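Local coordinates for protein alpha-Amylase (Thermotoga maritima, PDB 2B5D) that is named an alpha-amylase and belongs to glycosyl hydrolase family 57, combining an alpha/beta core built on mainly parallel strands with a helical C-terminal region, at residues P156-A161 / R521-D526; A161-G166 / L194-N199. All coordinates share one frame; numbering follows the deposited sequence.

Interaction 1 of 2, residues P156-A161 / R521-D526; sequences PEVVNA and RVMARD
The guanidinium of Arg525 has the side-chain amide of Asn160 over one face, offset toward the rim, their planes only 17° apart, although the two side chains as a whole cross at about a right angle. Its opposite face is covered from within its own segment by Val522 CG1, 4.0 Å above the plane and over its centre. Asn160 O, Ala161 N and a water lie at the rim, in the plane. Arg525 NH1 donates to that water at 2.9 Å, and the water in turn donates to Glu157 O (2.8 Å) and Val522 O (2.7 Å). Glu157 O also accepts the helical bond from Ala161 N, so two donors share this carbonyl. Beyond the segments, Arg525 NH2 is probably hydrogen-bonded to Thr164 OG1.

Beside these polar groups, Met523 curls back through three like turns (chi1 -65°, chi2 and chi3 close to it), which brings SD to 3.6 Å from Ala161 CB and places CE 4.1 Å from Val158 CB. Leu453 and Ile431, from helices 443-458 and 418-436, touch the same methionine. The polar link thus runs through a three-bonded water, while the guanidinium-amide and apolar contacts are direct; water and the Thr164 hydroxyl would probably help to stabilise the arginine's charge.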
ATOM      1  N   PRO A 156     -37.212  -1.878   2.995  1.00 43.48           N
ATOM      2  CA  PRO A 156     -37.958  -1.416   4.164  1.00 42.07           C
ATOM      3  C   PRO A 156     -37.775  -2.310   5.371  1.00 42.13           C
ATOM      4  O   PRO A 156     -37.776  -1.798   6.489  1.00 42.87           O
ATOM      5  CB  PRO A 156     -39.415  -1.473   3.726  1.00 42.41           C
ATOM      6  CG  PRO A 156     -39.477  -1.811   2.281  1.00 42.72           C
ATOM      7  CD  PRO A 156     -38.048  -1.916   1.771  1.00 43.97           C
ATOM      8  N   GLU A 157     -37.603  -3.625   5.169  1.00 41.61           N
ATOM      9  CA  GLU A 157     -37.356  -4.541   6.299  1.00 41.50           C
ATOM     10  C   GLU A 157     -36.093  -4.151   7.084  1.00 41.25           C
ATOM     11  O   GLU A 157     -36.073  -4.187   8.339  1.00 42.43           O
ATOM     12  CB  GLU A 157     -37.231  -6.018   5.829  1.00 41.96           C
ATOM     13  CG  GLU A 157     -38.428  -6.617   5.019  1.00 41.00           C
ATOM     14  CD  GLU A 157     -38.432  -6.149   3.582  1.00 44.68           C
ATOM     15  OE1 GLU A 157     -39.189  -6.715   2.794  1.00 43.88           O
ATOM     16  OE2 GLU A 157     -37.691  -5.190   3.211  1.00 44.18           O
ATOM     17  N   VAL A 158     -35.015  -3.802   6.372  1.00 40.12           N
ATOM     18  CA  VAL A 158     -33.761  -3.484   7.084  1.00 40.13           C
ATOM     19  C   VAL A 158     -33.839  -2.095   7.726  1.00 39.46           C
ATOM     20  O   VAL A 158     -33.450  -1.870   8.897  1.00 39.66           O
ATOM     21  CB  VAL A 158     -32.441  -3.797   6.196  1.00 40.83           C
ATOM     22  CG1 VAL A 158     -32.169  -2.714   5.167  1.00 39.55           C
ATOM     23  CG2 VAL A 158     -31.202  -4.084   7.119  1.00 38.83           C
ATOM     24  N   VAL A 159     -34.458  -1.191   6.999  1.00 38.91           N
ATOM     25  CA  VAL A 159     -34.753   0.138   7.550  1.00 39.40           C
ATOM     26  C   VAL A 159     -35.515   0.111   8.874  1.00 40.40           C
ATOM     27  O   VAL A 159     -35.081   0.722   9.867  1.00 40.21           O
ATOM     28  CB  VAL A 159     -35.455   1.006   6.526  1.00 40.11           C
ATOM     29  CG1 VAL A 159     -35.860   2.382   7.148  1.00 41.25           C
ATOM     30  CG2 VAL A 159     -34.562   1.211   5.275  1.00 37.89           C
ATOM     31  N   ASN A 160     -36.654  -0.608   8.901  1.00 41.37           N
ATOM     32  CA  ASN A 160     -37.553  -0.612  10.058  1.00 40.23           C
ATOM     33  C   ASN A 160     -36.889  -1.391  11.210  1.00 39.41           C
ATOM     34  O   ASN A 160     -37.022  -1.040  12.395  1.00 40.71           O
ATOM     35  CB  ASN A 160     -38.944  -1.160   9.590  1.00 40.81           C
ATOM     36  CG  ASN A 160     -40.046  -1.121  10.695  1.00 42.11           C
ATOM     37  OD1 ASN A 160     -39.953  -0.389  11.666  1.00 45.82           O
ATOM     38  ND2 ASN A 160     -41.073  -1.954  10.539  1.00 42.97           N
ATOM     39  N   ALA A 161     -36.159  -2.461  10.870  1.00 40.06           N
ATOM     40  CA  ALA A 161     -35.357  -3.217  11.843  1.00 39.31           C
ATOM     41  C   ALA A 161     -34.229  -2.386  12.411  1.00 40.66           C
ATOM     42  O   ALA A 161     -34.003  -2.389  13.666  1.00 42.07           O
ATOM     43  CB  ALA A 161     -34.779  -4.470  11.185  1.00 40.58           C
ATOM     44  N   ARG A 521     -36.041 -12.266  14.151  1.00 49.89           N
ATOM     45  CA  ARG A 521     -37.426 -12.212  13.639  1.00 49.62           C
ATOM     46  C   ARG A 521     -37.943 -10.812  13.273  1.00 48.29           C
ATOM     47  O   ARG A 521     -38.806 -10.694  12.338  1.00 47.35           O
ATOM     48  CB  ARG A 521     -38.389 -13.073  14.479  1.00 50.26           C
ATOM     49  CG  ARG A 521     -38.322 -14.588  14.061  1.00 50.54           C
ATOM     50  CD  ARG A 521     -39.073 -15.555  14.998  1.00 51.54           C
ATOM     51  NE  ARG A 521     -38.412 -15.668  16.292  1.00 56.04           N
ATOM     52  CZ  ARG A 521     -37.680 -16.706  16.697  1.00 57.17           C
ATOM     53  NH1 ARG A 521     -37.558 -17.796  15.957  1.00 62.28           N
ATOM     54  NH2 ARG A 521     -37.107 -16.684  17.887  1.00 57.36           N
ATOM     55  N   VAL A 522     -37.324  -9.757  13.863  1.00 46.40           N
ATOM     56  CA  VAL A 522     -37.505  -8.381  13.314  1.00 43.86           C
ATOM     57  C   VAL A 522     -37.476  -8.332  11.801  1.00 43.26           C
ATOM     58  O   VAL A 522     -38.151  -7.493  11.182  1.00 42.64           O
ATOM     59  CB  VAL A 522     -36.465  -7.275  13.776  1.00 45.56           C
ATOM     60  CG1 VAL A 522     -36.925  -6.517  15.019  1.00 44.90           C
ATOM     61  CG2 VAL A 522     -34.994  -7.764  13.831  1.00 41.88           C
ATOM     62  N   MET A 523     -36.718  -9.214  11.165  1.00 43.52           N
ATOM     63  CA  MET A 523     -36.562  -9.130   9.677  1.00 44.58           C
ATOM     64  C   MET A 523     -37.676  -9.798   8.919  1.00 46.02           C
ATOM     65  O   MET A 523     -37.752  -9.729   7.681  1.00 45.93           O
ATOM     66  CB  MET A 523     -35.219  -9.699   9.227  1.00 44.40           C
ATOM     67  CG  MET A 523     -34.001  -8.880   9.744  1.00 44.51           C
ATOM     68  SD  MET A 523     -33.967  -7.224   9.012  1.00 44.01           S
ATOM     69  CE  MET A 523     -33.759  -7.503   7.224  1.00 33.35           C
ATOM     70  N   ALA A 524     -38.545 -10.478   9.648  1.00 48.05           N
ATOM     71  CA  ALA A 524     -39.639 -11.168   8.961  1.00 50.40           C
ATOM     72  C   ALA A 524     -40.968 -10.366   8.963  1.00 50.80           C
ATOM     73  O   ALA A 524     -41.979 -10.856   8.427  1.00 52.13           O
ATOM     74  CB  ALA A 524     -39.840 -12.582   9.561  1.00 49.62           C
ATOM     75  N   ARG A 525     -40.974  -9.167   9.575  1.00 50.47           N
ATOM     76  CA  ARG A 525     -42.202  -8.356   9.700  1.00 49.63           C
ATOM     77  C   ARG A 525     -42.658  -7.780   8.392  1.00 48.73           C
ATOM     78  O   ARG A 525     -41.875  -7.696   7.456  1.00 48.70           O
ATOM     79  CB  ARG A 525     -42.059  -7.239  10.687  1.00 49.47           C
ATOM     80  CG  ARG A 525     -41.647  -7.648  12.039  1.00 50.65           C
ATOM     81  CD  ARG A 525     -40.547  -6.692  12.235  1.00 54.94           C
ATOM     82  NE  ARG A 525     -40.774  -5.644  13.185  1.00 54.22           N
ATOM     83  CZ  ARG A 525     -40.040  -4.524  13.280  1.00 50.73           C
ATOM     84  NH1 ARG A 525     -39.028  -4.235  12.442  1.00 46.84           N
ATOM     85  NH2 ARG A 525     -40.347  -3.696  14.256  1.00 46.11           N
ATOM     86  N   ASP A 526     -43.940  -7.425   8.304  1.00 48.10           N
ATOM     87  CA  ASP A 526     -44.431  -6.772   7.076  1.00 48.23           C
ATOM     88  C   ASP A 526     -43.909  -5.347   6.965  1.00 47.47           C
ATOM     89  O   ASP A 526     -43.428  -4.743   7.952  1.00 44.83           O
ATOM     90  CB  ASP A 526     -45.972  -6.743   6.931  1.00 48.07           C
ATOM     91  CG  ASP A 526     -46.402  -6.702   5.429  1.00 54.63           C
ATOM     92  OD1 ASP A 526     -45.516  -7.092   4.556  1.00 54.21           O
ATOM     93  OD2 ASP A 526     -47.579  -6.284   5.119  1.00 53.06           O
TER
HETATM   94  O   HOH W   1     -38.248  -5.137   9.810  1.00 47.01           O

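Interaction 2 of 2, residues A161-G166 / L194-N199; sequences AQITVG and LYLAQN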
ATOM      1  N   ALA A 161     -36.159  -2.461  10.870  1.00 40.06           N
ATOM      2  CA  ALA A 161     -35.357  -3.217  11.843  1.00 39.31           C
ATOM      3  C   ALA A 161     -34.229  -2.386  12.411  1.00 40.66           C
ATOM      4  O   ALA A 161     -34.003  -2.389  13.666  1.00 42.07           O
ATOM      5  CB  ALA A 161     -34.779  -4.470  11.185  1.00 40.58           C
ATOM      6  N   GLN A 162     -33.507  -1.658  11.544  1.00 40.16           N
ATOM      7  CA  GLN A 162     -32.633  -0.583  12.089  1.00 41.91           C
ATOM      8  C   GLN A 162     -33.296   0.270  13.144  1.00 42.38           C
ATOM      9  O   GLN A 162     -32.748   0.459  14.239  1.00 44.10           O
ATOM     10  CB  GLN A 162     -32.044   0.312  10.994  1.00 41.61           C
ATOM     11  CG  GLN A 162     -30.855  -0.296  10.285  1.00 41.30           C
ATOM     12  CD  GLN A 162     -29.548  -0.137  11.048  1.00 47.15           C
ATOM     13  OE1 GLN A 162     -29.334   0.878  11.753  1.00 44.88           O
ATOM     14  NE2 GLN A 162     -28.620  -1.133  10.873  1.00 46.35           N
ATOM     15  N   ILE A 163     -34.496   0.774  12.856  1.00 42.74           N
ATOM     16  CA  ILE A 163     -35.239   1.609  13.862  1.00 42.26           C
ATOM     17  C   ILE A 163     -35.628   0.860  15.118  1.00 42.55           C
ATOM     18  O   ILE A 163     -35.333   1.331  16.252  1.00 42.17           O
ATOM     19  CB  ILE A 163     -36.535   2.232  13.231  1.00 43.18           C
ATOM     20  CG1 ILE A 163     -36.132   3.285  12.180  1.00 43.59           C
ATOM     21  CG2 ILE A 163     -37.433   2.830  14.310  1.00 41.88           C
ATOM     22  CD1 ILE A 163     -37.020   3.305  10.988  1.00 47.41           C
ATOM     23  N   THR A 164     -36.321  -0.299  14.942  1.00 41.67           N
ATOM     24  CA  THR A 164     -36.803  -1.053  16.095  1.00 41.04           C
ATOM     25  C   THR A 164     -35.736  -1.519  17.008  1.00 41.41           C
ATOM     26  O   THR A 164     -35.908  -1.516  18.251  1.00 42.02           O
ATOM     27  CB  THR A 164     -37.624  -2.342  15.655  1.00 43.16           C
ATOM     28  OG1 THR A 164     -38.747  -1.934  14.872  1.00 41.31           O
ATOM     29  CG2 THR A 164     -38.089  -3.095  16.829  1.00 39.21           C
ATOM     30  N   VAL A 165     -34.634  -2.005  16.418  1.00 42.84           N
ATOM     31  CA  VAL A 165     -33.520  -2.451  17.233  1.00 42.65           C
ATOM     32  C   VAL A 165     -32.927  -1.324  18.087  1.00 43.26           C
ATOM     33  O   VAL A 165     -32.694  -1.517  19.288  1.00 43.63           O
ATOM     34  CB  VAL A 165     -32.489  -3.285  16.420  1.00 44.28           C
ATOM     35  CG1 VAL A 165     -31.247  -3.631  17.275  1.00 40.26           C
ATOM     36  CG2 VAL A 165     -33.156  -4.605  15.929  1.00 43.74           C
ATOM     37  N   GLY A 166     -32.755  -0.138  17.494  1.00 43.96           N
ATOM     38  CA  GLY A 166     -32.365   1.038  18.264  1.00 44.11           C
ATOM     39  C   GLY A 166     -33.308   1.356  19.406  1.00 45.82           C
ATOM     40  O   GLY A 166     -32.870   1.606  20.549  1.00 43.65           O
ATOM     41  N   LEU A 194     -43.672   7.249   8.647  1.00 39.66           N
ATOM     42  CA  LEU A 194     -44.581   6.085   8.935  1.00 41.54           C
ATOM     43  C   LEU A 194     -43.999   4.997   9.876  1.00 41.05           C
ATOM     44  O   LEU A 194     -44.611   4.670  10.913  1.00 41.20           O
ATOM     45  CB  LEU A 194     -45.007   5.492   7.623  1.00 40.20           C
ATOM     46  CG  LEU A 194     -46.143   6.167   6.859  1.00 42.66           C
ATOM     47  CD1 LEU A 194     -46.953   7.246   7.548  1.00 41.89           C
ATOM     48  CD2 LEU A 194     -45.818   6.442   5.410  1.00 38.44           C
ATOM     49  N   TYR A 195     -42.752   4.557   9.582  1.00 42.57           N
ATOM     50  CA  TYR A 195     -42.047   3.540  10.380  1.00 41.46           C
ATOM     51  C   TYR A 195     -41.715   4.062  11.729  1.00 41.99           C
ATOM     52  O   TYR A 195     -41.630   3.303  12.702  1.00 44.75           O
ATOM     53  CB  TYR A 195     -40.772   3.038   9.666  1.00 41.42           C
ATOM     54  CG  TYR A 195     -41.074   2.227   8.435  1.00 41.76           C
ATOM     55  CD1 TYR A 195     -40.694   2.679   7.176  1.00 43.59           C
ATOM     56  CD2 TYR A 195     -41.789   1.007   8.511  1.00 39.53           C
ATOM     57  CE1 TYR A 195     -41.029   1.956   6.018  1.00 43.10           C
ATOM     58  CE2 TYR A 195     -42.082   0.257   7.333  1.00 35.65           C
ATOM     59  CZ  TYR A 195     -41.719   0.739   6.129  1.00 39.76           C
ATOM     60  OH  TYR A 195     -42.030   0.040   4.981  1.00 41.83           O
ATOM     61  N   LEU A 196     -41.527   5.365  11.811  1.00 41.61           N
ATOM     62  CA  LEU A 196     -41.219   5.996  13.089  1.00 41.97           C
ATOM     63  C   LEU A 196     -42.461   5.993  13.921  1.00 41.06           C
ATOM     64  O   LEU A 196     -42.403   5.758  15.137  1.00 41.77           O
ATOM     65  CB  LEU A 196     -40.708   7.465  12.892  1.00 40.67           C
ATOM     66  CG  LEU A 196     -39.217   7.898  12.826  1.00 45.59           C
ATOM     67  CD1 LEU A 196     -38.202   6.698  12.834  1.00 38.42           C
ATOM     68  CD2 LEU A 196     -38.846   9.063  11.760  1.00 40.50           C
ATOM     69  N   ALA A 197     -43.580   6.335  13.276  1.00 41.05           N
ATOM     70  CA  ALA A 197     -44.920   6.249  13.900  1.00 40.88           C
ATOM     71  C   ALA A 197     -45.167   4.798  14.319  1.00 41.35           C
ATOM     72  O   ALA A 197     -45.391   4.515  15.529  1.00 43.92           O
ATOM     73  CB  ALA A 197     -46.049   6.798  12.942  1.00 38.07           C
ATOM     74  N   GLN A 198     -44.996   3.845  13.402  1.00 41.52           N
ATOM     75  CA  GLN A 198     -45.139   2.424  13.858  1.00 41.38           C
ATOM     76  C   GLN A 198     -44.287   2.065  15.055  1.00 42.98           C
ATOM     77  O   GLN A 198     -44.653   1.191  15.872  1.00 44.55           O
ATOM     78  CB  GLN A 198     -44.952   1.430  12.742  1.00 41.06           C
ATOM     79  CG  GLN A 198     -45.712   1.816  11.462  1.00 36.61           C
ATOM     80  CD  GLN A 198     -45.186   1.038  10.331  1.00 40.20           C
ATOM     81  OE1 GLN A 198     -45.408   1.338   9.132  1.00 41.65           O
ATOM     82  NE2 GLN A 198     -44.442   0.010  10.688  1.00 38.60           N
ATOM     83  N   ASN A 199     -43.168   2.766  15.231  1.00 43.06           N
ATOM     84  CA  ASN A 199     -42.226   2.416  16.312  1.00 40.90           C
ATOM     85  C   ASN A 199     -42.448   3.252  17.540  1.00 41.83           C
ATOM     86  O   ASN A 199     -41.657   3.203  18.502  1.00 42.82           O
ATOM     87  CB  ASN A 199     -40.776   2.513  15.814  1.00 40.89           C
ATOM     88  CG  ASN A 199     -40.299   1.272  15.087  1.00 39.49           C
ATOM     89  OD1 ASN A 199     -40.226   1.230  13.847  1.00 40.30           O
ATOM     90  ND2 ASN A 199     -39.931   0.262  15.849  1.00 37.20           N
TER
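Within the alternating strand-helix core, helix 156-174 leads from strand 137-142 to strand 180-182, and helix 192-198 from there to strand 203-206; Ile163, Thr164, Tyr195, Leu196 and Asn199 are where helix 156-174 meets helix 192-198 and the residue that follows it. Ile163 is the wedge. Its CG1 stands anti to the carbonyl carbon (chi1 -68°) and carries CD1 into the fork between two residues of the other helix, 4.0 Å from Tyr195 CB and also 4.0 Å from Leu196 CD1, a single methyl serving two neighbours. Both partners cross the isoleucine at about a right angle. The other branch, CG2, faces Asn199, with CB of that residue 3.7 Å away.

Asn199 is the first residue to leave helical geometry, and its backbone N makes weak bonds back to Tyr195 O and Leu196 O. Its amide reaches the side chain of Thr164, where the two backbones come nearest, the CA atoms of Thr164 and Asn199 being 6.4 Å apart. Thr164 OG1 has its partners elsewhere, in Asn160 O and probably Arg525 NH2. This small, buried contact joins consecutive helices of a beta-alpha-beta succession, consistent with the incomplete (beta/alpha)7 barrel of family 57.

How the interactions relate
Helix 156-174 is common to both contacts, and they even share Ala161: interaction 1 uses its first turns and interaction 2 the next, with centres about 9 Å apart. Along the chain, interaction 2 joins elements 28 residues apart, within the family 57 range, whereas interaction 1 spans 360 residues and encloses it, bringing the far end of the chain back to the same helix. The Arg525-Thr164 pair connects the two, and Asn160 also packs on Tyr195, with Asn160 CG 3.5 Å from Tyr195 CD2. One helix thereby touches both its neighbour in the alpha/beta core and the C-terminal segment 521-526, tying the two parts together.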